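Local coordinates for protein hypothetical bacterial 6-phosphogluconolactonase (Bacteroides fragilis, PDB 3SCY) that is a putative 6-phosphogluconolactonase, probably hydrolysing a sugar lactone, and is built as a seven-bladed beta-propeller, at residues N35-E40 / T314-Y319; L55-D60 / C356-D361. One frame throughout, in Å; residues are numbered along the deposited sequence.

Interaction 1 of 2, residues N35-E40 / T314-Y319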
loop_
_atom_site.group_PDB
_atom_site.type_symbol
_atom_site.label_atom_id
_atom_site.label_comp_id
_atom_site.label_asym_id
_atom_site.label_seq_id
_atom_site.Cartn_x
_atom_site.Cartn_y
_atom_site.Cartn_z
ATOM N N ASN A 35 -20.941 -1.358 -0.356
ATOM C CA ASN A 35 -21.644 -0.995 -1.581
ATOM C C ASN A 35 -21.060 0.307 -2.143
ATOM O O ASN A 35 -21.174 1.351 -1.497
ATOM C CB ASN A 35 -23.138 -0.874 -1.305
ATOM C CG ASN A 35 -23.953 -0.784 -2.551
ATOM O OD1 ASN A 35 -23.678 0.023 -3.452
ATOM N ND2 ASN A 35 -24.944 -1.646 -2.656
ATOM N N GLU A 36 -20.400 0.239 -3.325
ATOM C CA GLU A 36 -19.739 1.415 -3.922
ATOM C C GLU A 36 -20.739 2.357 -4.635
ATOM O O GLU A 36 -20.305 3.324 -5.251
ATOM C CB GLU A 36 -18.571 1.034 -4.857
ATOM C CG GLU A 36 -18.935 0.230 -6.101
ATOM C CD GLU A 36 -17.911 0.178 -7.223
ATOM O OE1 GLU A 36 -16.812 0.764 -7.080
ATOM O OE2 GLU A 36 -18.240 -0.411 -8.279
ATOM N N GLU A 37 -22.047 2.081 -4.558
ATOM C CA GLU A 37 -23.037 3.008 -5.151
ATOM C C GLU A 37 -23.798 3.724 -4.022
ATOM O O GLU A 37 -24.320 4.824 -4.238
ATOM C CB GLU A 37 -24.019 2.317 -6.143
ATOM C CG GLU A 37 -23.410 1.772 -7.438
ATOM C CD GLU A 37 -22.682 2.662 -8.437
ATOM O OE1 GLU A 37 -23.005 3.868 -8.522
ATOM O OE2 GLU A 37 -21.826 2.131 -9.185
ATOM N N THR A 38 -23.847 3.129 -2.809
ATOM C CA THR A 38 -24.570 3.720 -1.670
ATOM C C THR A 38 -23.723 4.043 -0.429
ATOM O O THR A 38 -24.168 4.835 0.406
ATOM C CB THR A 38 -25.711 2.818 -1.198
ATOM O OG1 THR A 38 -25.151 1.629 -0.654
ATOM C CG2 THR A 38 -26.721 2.495 -2.301
ATOM N N GLY A 39 -22.555 3.397 -0.279
ATOM C CA GLY A 39 -21.708 3.627 0.885
ATOM C C GLY A 39 -22.056 2.797 2.100
ATOM O O GLY A 39 -21.420 2.938 3.147
ATOM N N GLU A 40 -23.056 1.906 1.965
ATOM C CA GLU A 40 -23.475 0.999 3.033
ATOM C C GLU A 40 -22.488 -0.155 3.176
ATOM O O GLU A 40 -21.932 -0.614 2.184
ATOM C CB GLU A 40 -24.887 0.446 2.765
ATOM C CG GLU A 40 -25.972 1.516 2.627
ATOM C CD GLU A 40 -26.347 2.344 3.845
ATOM O OE1 GLU A 40 -25.929 1.989 4.971
ATOM O OE2 GLU A 40 -27.099 3.333 3.678
ATOM N N THR A 314 -12.929 3.484 -4.359
ATOM C CA THR A 314 -13.679 2.394 -4.993
ATOM C C THR A 314 -13.392 2.365 -6.503
ATOM O O THR A 314 -13.138 3.420 -7.103
ATOM C CB THR A 314 -15.165 2.540 -4.702
ATOM O OG1 THR A 314 -15.644 3.814 -5.195
ATOM C CG2 THR A 314 -15.495 2.345 -3.209
ATOM N N PRO A 315 -13.506 1.172 -7.152
ATOM C CA PRO A 315 -13.219 1.088 -8.600
ATOM C C PRO A 315 -14.067 2.030 -9.466
ATOM O O PRO A 315 -13.576 2.491 -10.496
ATOM C CB PRO A 315 -13.520 -0.379 -8.937
ATOM C CG PRO A 315 -13.231 -1.105 -7.653
ATOM C CD PRO A 315 -13.739 -0.167 -6.572
ATOM N N ASN A 316 -15.303 2.358 -9.048
ATOM C CA ASN A 316 -16.169 3.260 -9.814
ATOM C C ASN A 316 -15.819 4.741 -9.545
ATOM O O ASN A 316 -16.443 5.629 -10.119
ATOM C CB ASN A 316 -17.648 2.985 -9.541
ATOM C CG ASN A 316 -18.157 3.369 -8.177
ATOM O OD1 ASN A 316 -17.400 3.781 -7.290
ATOM N ND2 ASN A 316 -19.437 3.139 -7.942
ATOM N N GLY A 317 -14.862 4.980 -8.634
ATOM C CA GLY A 317 -14.414 6.329 -8.276
ATOM C C GLY A 317 -15.355 7.118 -7.399
ATOM O O GLY A 317 -15.095 8.296 -7.104
ATOM N N LYS A 318 -16.474 6.518 -6.967
ATOM C CA LYS A 318 -17.482 7.273 -6.230
ATOM C C LYS A 318 -17.135 7.528 -4.761
ATOM O O LYS A 318 -17.559 8.545 -4.222
ATOM C CB LYS A 318 -18.869 6.594 -6.331
ATOM C CG LYS A 318 -19.975 7.320 -5.583
ATOM C CD LYS A 318 -21.339 6.743 -5.849
ATOM C CE LYS A 318 -22.384 7.594 -5.169
ATOM N NZ LYS A 318 -23.750 7.108 -5.471
ATOM N N TYR A 319 -16.439 6.587 -4.092
ATOM C CA TYR A 319 -16.122 6.783 -2.679
ATOM C C TYR A 319 -14.636 6.628 -2.385
ATOM O O TYR A 319 -13.906 5.898 -3.076
ATOM C CB TYR A 319 -16.895 5.778 -1.786
ATOM C CG TYR A 319 -18.392 5.931 -1.830
ATOM C CD1 TYR A 319 -19.026 6.972 -1.154
ATOM C CD2 TYR A 319 -19.183 5.029 -2.528
ATOM C CE1 TYR A 319 -20.411 7.122 -1.194
ATOM C CE2 TYR A 319 -20.571 5.176 -2.583
ATOM C CZ TYR A 319 -21.180 6.221 -1.905
ATOM O OH TYR A 319 -22.555 6.413 -1.936
#
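Asn316 and Glu36 meet at a tightly packed part of this contact, where the amide and the carboxylate lie stacked with planes only 12° apart. Two bonds hold them together: Asn316 ND2 gives a nearly straight bond to Glu36 O (2.8 Å), approaching from above the carbonyl plane, and Asn316 N meets Glu36 OE1 on its syn side at 2.9 Å. With its CG between the backbone N and the carbonyl carbon (chi1 70°), Asn316 can also turn OD1 back on its own type I turn, Thr314 to Gly317, where it accepts from Thr314 OG1 and Lys318 N; these two bonds fix which end of the amide is oxygen and which nitrogen. Beside this pair, the Tyr319 ring takes Gly39 CA over one face, 4.2 Å from its centroid in a CH-pi contact, while the backbone of Glu36 and Glu37 runs past its edge.

The solvent side, at the exposed Glu37 side chain, is looser. Glu37 OE2 draws only a weak bond from Asn316 ND2, with the two flat groups almost perpendicular. Lys318 NZ stays 4.5 Å from Glu37 OE1, too far for a salt bridge. The firm exception is the bond that the fully extended Lys318 makes to the backbone carbonyl, NZ to Glu37 O at 2.7 Å.

Loop 35-40 links strands 28-35 and 41-48, and loop 314-319 links strands 310-313 and 319-324; Leu14 of strand 13-20 touches Glu36, Thr314 and Pro315, and strand 329-335 packs on Tyr319.

Interaction 2 of 2, residues L55-D60 / C356-D361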
loop_
_atom_site.group_PDB
_atom_site.type_symbol
_atom_site.label_atom_id
_atom_site.label_comp_id
_atom_site.label_asym_id
_atom_site.label_seq_id
_atom_site.Cartn_x
_atom_site.Cartn_y
_atom_site.Cartn_z
ATOM N N LEU A 55 -1.946 -6.108 3.816
ATOM C CA LEU A 55 -2.370 -7.346 3.192
ATOM C C LEU A 55 -2.751 -7.086 1.749
ATOM O O LEU A 55 -3.032 -5.953 1.346
ATOM C CB LEU A 55 -3.555 -7.991 3.965
ATOM C CG LEU A 55 -4.764 -7.102 4.300
ATOM C CD1 LEU A 55 -5.674 -6.930 3.112
ATOM C CD2 LEU A 55 -5.601 -7.742 5.387
ATOM N N ILE A 56 -2.781 -8.169 0.988
ATOM C CA ILE A 56 -3.162 -8.113 -0.414
ATOM C C ILE A 56 -3.912 -9.329 -0.809
ATOM O O ILE A 56 -3.577 -10.430 -0.390
ATOM C CB ILE A 56 -1.892 -7.949 -1.344
ATOM C CG1 ILE A 56 -0.853 -9.074 -1.172
ATOM C CG2 ILE A 56 -1.292 -6.527 -1.278
ATOM C CD1 ILE A 56 0.099 -9.151 -2.380
ATOM N N PRO A 57 -4.890 -9.172 -1.709
ATOM C CA PRO A 57 -5.498 -10.362 -2.304
ATOM C C PRO A 57 -4.669 -10.822 -3.502
ATOM O O PRO A 57 -3.965 -9.994 -4.117
ATOM C CB PRO A 57 -6.857 -9.854 -2.787
ATOM C CG PRO A 57 -6.592 -8.376 -3.126
ATOM C CD PRO A 57 -5.441 -7.905 -2.261
ATOM N N SER A 58 -4.764 -12.086 -3.870
ATOM C CA SER A 58 -4.160 -12.511 -5.117
ATOM C C SER A 58 -5.027 -11.892 -6.246
ATOM O O SER A 58 -6.177 -11.467 -6.006
ATOM C CB SER A 58 -4.135 -14.032 -5.197
ATOM O OG SER A 58 -5.462 -14.529 -5.116
ATOM N N ALA A 59 -4.488 -11.841 -7.473
ATOM C CA ALA A 59 -5.222 -11.235 -8.586
ATOM C C ALA A 59 -6.556 -11.953 -8.890
ATOM O O ALA A 59 -7.509 -11.275 -9.265
ATOM C CB ALA A 59 -4.336 -11.210 -9.820
ATOM N N ASP A 60 -6.663 -13.272 -8.643
ATOM C CA ASP A 60 -7.896 -14.036 -8.880
ATOM C C ASP A 60 -8.863 -13.981 -7.656
ATOM O O ASP A 60 -9.946 -14.574 -7.696
ATOM C CB ASP A 60 -7.568 -15.491 -9.269
ATOM C CG ASP A 60 -6.856 -16.345 -8.223
ATOM O OD1 ASP A 60 -6.677 -15.873 -7.079
ATOM O OD2 ASP A 60 -6.506 -17.499 -8.537
ATOM N N CYS A 356 -5.142 -0.915 6.890
ATOM C CA CYS A 356 -4.987 -1.355 5.507
ATOM C C CYS A 356 -6.325 -1.723 4.964
ATOM O O CYS A 356 -7.001 -2.530 5.578
ATOM C CB CYS A 356 -4.012 -2.515 5.385
ATOM S SG CYS A 356 -3.709 -3.003 3.667
ATOM N N LEU A 357 -6.715 -1.132 3.830
ATOM C CA LEU A 357 -7.968 -1.407 3.164
ATOM C C LEU A 357 -7.696 -1.939 1.786
ATOM O O LEU A 357 -6.896 -1.351 1.044
ATOM C CB LEU A 357 -8.821 -0.132 3.042
ATOM C CG LEU A 357 -9.038 0.671 4.334
ATOM C CD1 LEU A 357 -9.859 1.933 4.050
ATOM C CD2 LEU A 357 -9.725 -0.168 5.394
ATOM N N LYS A 358 -8.348 -3.049 1.433
ATOM C CA LYS A 358 -8.248 -3.607 0.091
ATOM C C LYS A 358 -9.585 -4.101 -0.377
ATOM O O LYS A 358 -10.410 -4.482 0.453
ATOM C CB LYS A 358 -7.244 -4.787 0.037
ATOM C CG LYS A 358 -5.786 -4.398 0.298
ATOM C CD LYS A 358 -5.155 -3.596 -0.832
ATOM C CE LYS A 358 -3.777 -3.158 -0.425
ATOM N NZ LYS A 358 -3.041 -2.551 -1.574
ATOM N N PHE A 359 -9.826 -4.082 -1.699
ATOM C CA PHE A 359 -11.073 -4.626 -2.247
ATOM C C PHE A 359 -10.798 -5.825 -3.117
ATOM O O PHE A 359 -9.755 -5.904 -3.760
ATOM C CB PHE A 359 -11.836 -3.601 -3.113
ATOM C CG PHE A 359 -12.414 -2.418 -2.374
ATOM C CD1 PHE A 359 -13.310 -2.600 -1.321
ATOM C CD2 PHE A 359 -12.129 -1.110 -2.783
ATOM C CE1 PHE A 359 -13.845 -1.511 -0.643
ATOM C CE2 PHE A 359 -12.684 -0.018 -2.119
ATOM C CZ PHE A 359 -13.555 -0.219 -1.065
ATOM N N VAL A 360 -11.765 -6.743 -3.152
ATOM C CA VAL A 360 -11.879 -7.909 -4.030
ATOM C C VAL A 360 -13.263 -7.710 -4.695
ATOM O O VAL A 360 -14.262 -7.508 -3.981
ATOM C CB VAL A 360 -11.733 -9.246 -3.282
ATOM C CG1 VAL A 360 -11.835 -10.439 -4.242
ATOM C CG2 VAL A 360 -10.439 -9.295 -2.491
ATOM N N ASP A 361 -13.285 -7.601 -6.040
ATOM C CA ASP A 361 -14.499 -7.310 -6.832
ATOM C C ASP A 361 -15.565 -8.401 -6.685
ATOM O O ASP A 361 -15.208 -9.598 -6.765
ATOM C CB ASP A 361 -14.144 -7.130 -8.323
ATOM O OXT ASP A 361 -16.756 -8.049 -6.518
#
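Cys356 SG supplies the polar link in this contact, accepting a long hydrogen bond from Leu55 N (3.6 Å, 155° at the hydrogen). The thiol lies anti to its own backbone N (chi1 -176°), which carries the sulfur across to the edge of strand 55-57. Polar too, but without a partner, is Leu55 O: it is buried under the lysine chain, with Lys358 CG 3.3 Å away, and nothing in the model bonds to it.

The remaining contacts are van der Waals packing. Lys358 contributes its methylenes, its chain bent at chi2 as it runs over the Leu55 carbonyl. The apolar pairs are two. Leu55 CD1 rests on Lys358 CG at 3.8 Å, the side chains lying alongside and running oppositely; further along, Pro57 CB packs against Val360 CG2 at 3.6 Å. The ammonium of Lys358 continues beyond Leu55 to a hydrogen bond with Tyr54 OH, so the lysine combines an aliphatic stem with a polar end.

As for the backbones, the short strand axes run almost parallel, 5° apart, but stay 7.4 Å from each other. Strand 356-360 pairs instead with strand 13-20, and Ile56 is backbone-bonded to Tyr65 of strand 63-68. Side chains thus join two separate four-stranded sheets, the face-to-face packing of adjacent blades characteristic of a beta-propeller.

Overall arrangement
The two contacts flank the blade in which the chain's ends meet. Their centres lie 16 Å apart, and their segments alternate in sequence as 35-40, 55-60, 314-319 and 356-361. The blade made of strands 13-20, 28-35, 41-48 and 354-360 takes part in both: it combines the start of the chain with the chain's last strand, 354-360, at the edge of that sheet, the closure known from many propellers. Interaction 1 joins its 35-40 loop to the blade of strands 310-313, 319-324, 329-335 and 342-350, whereas interaction 2 sets strand 354-360 against the blade beginning at 55-57. The contacts also touch, through Thr314 CG2 and Phe359 CE2 at 3.8 Å. Both flanks of the closing blade are therefore packed against neighbours, completing the ring.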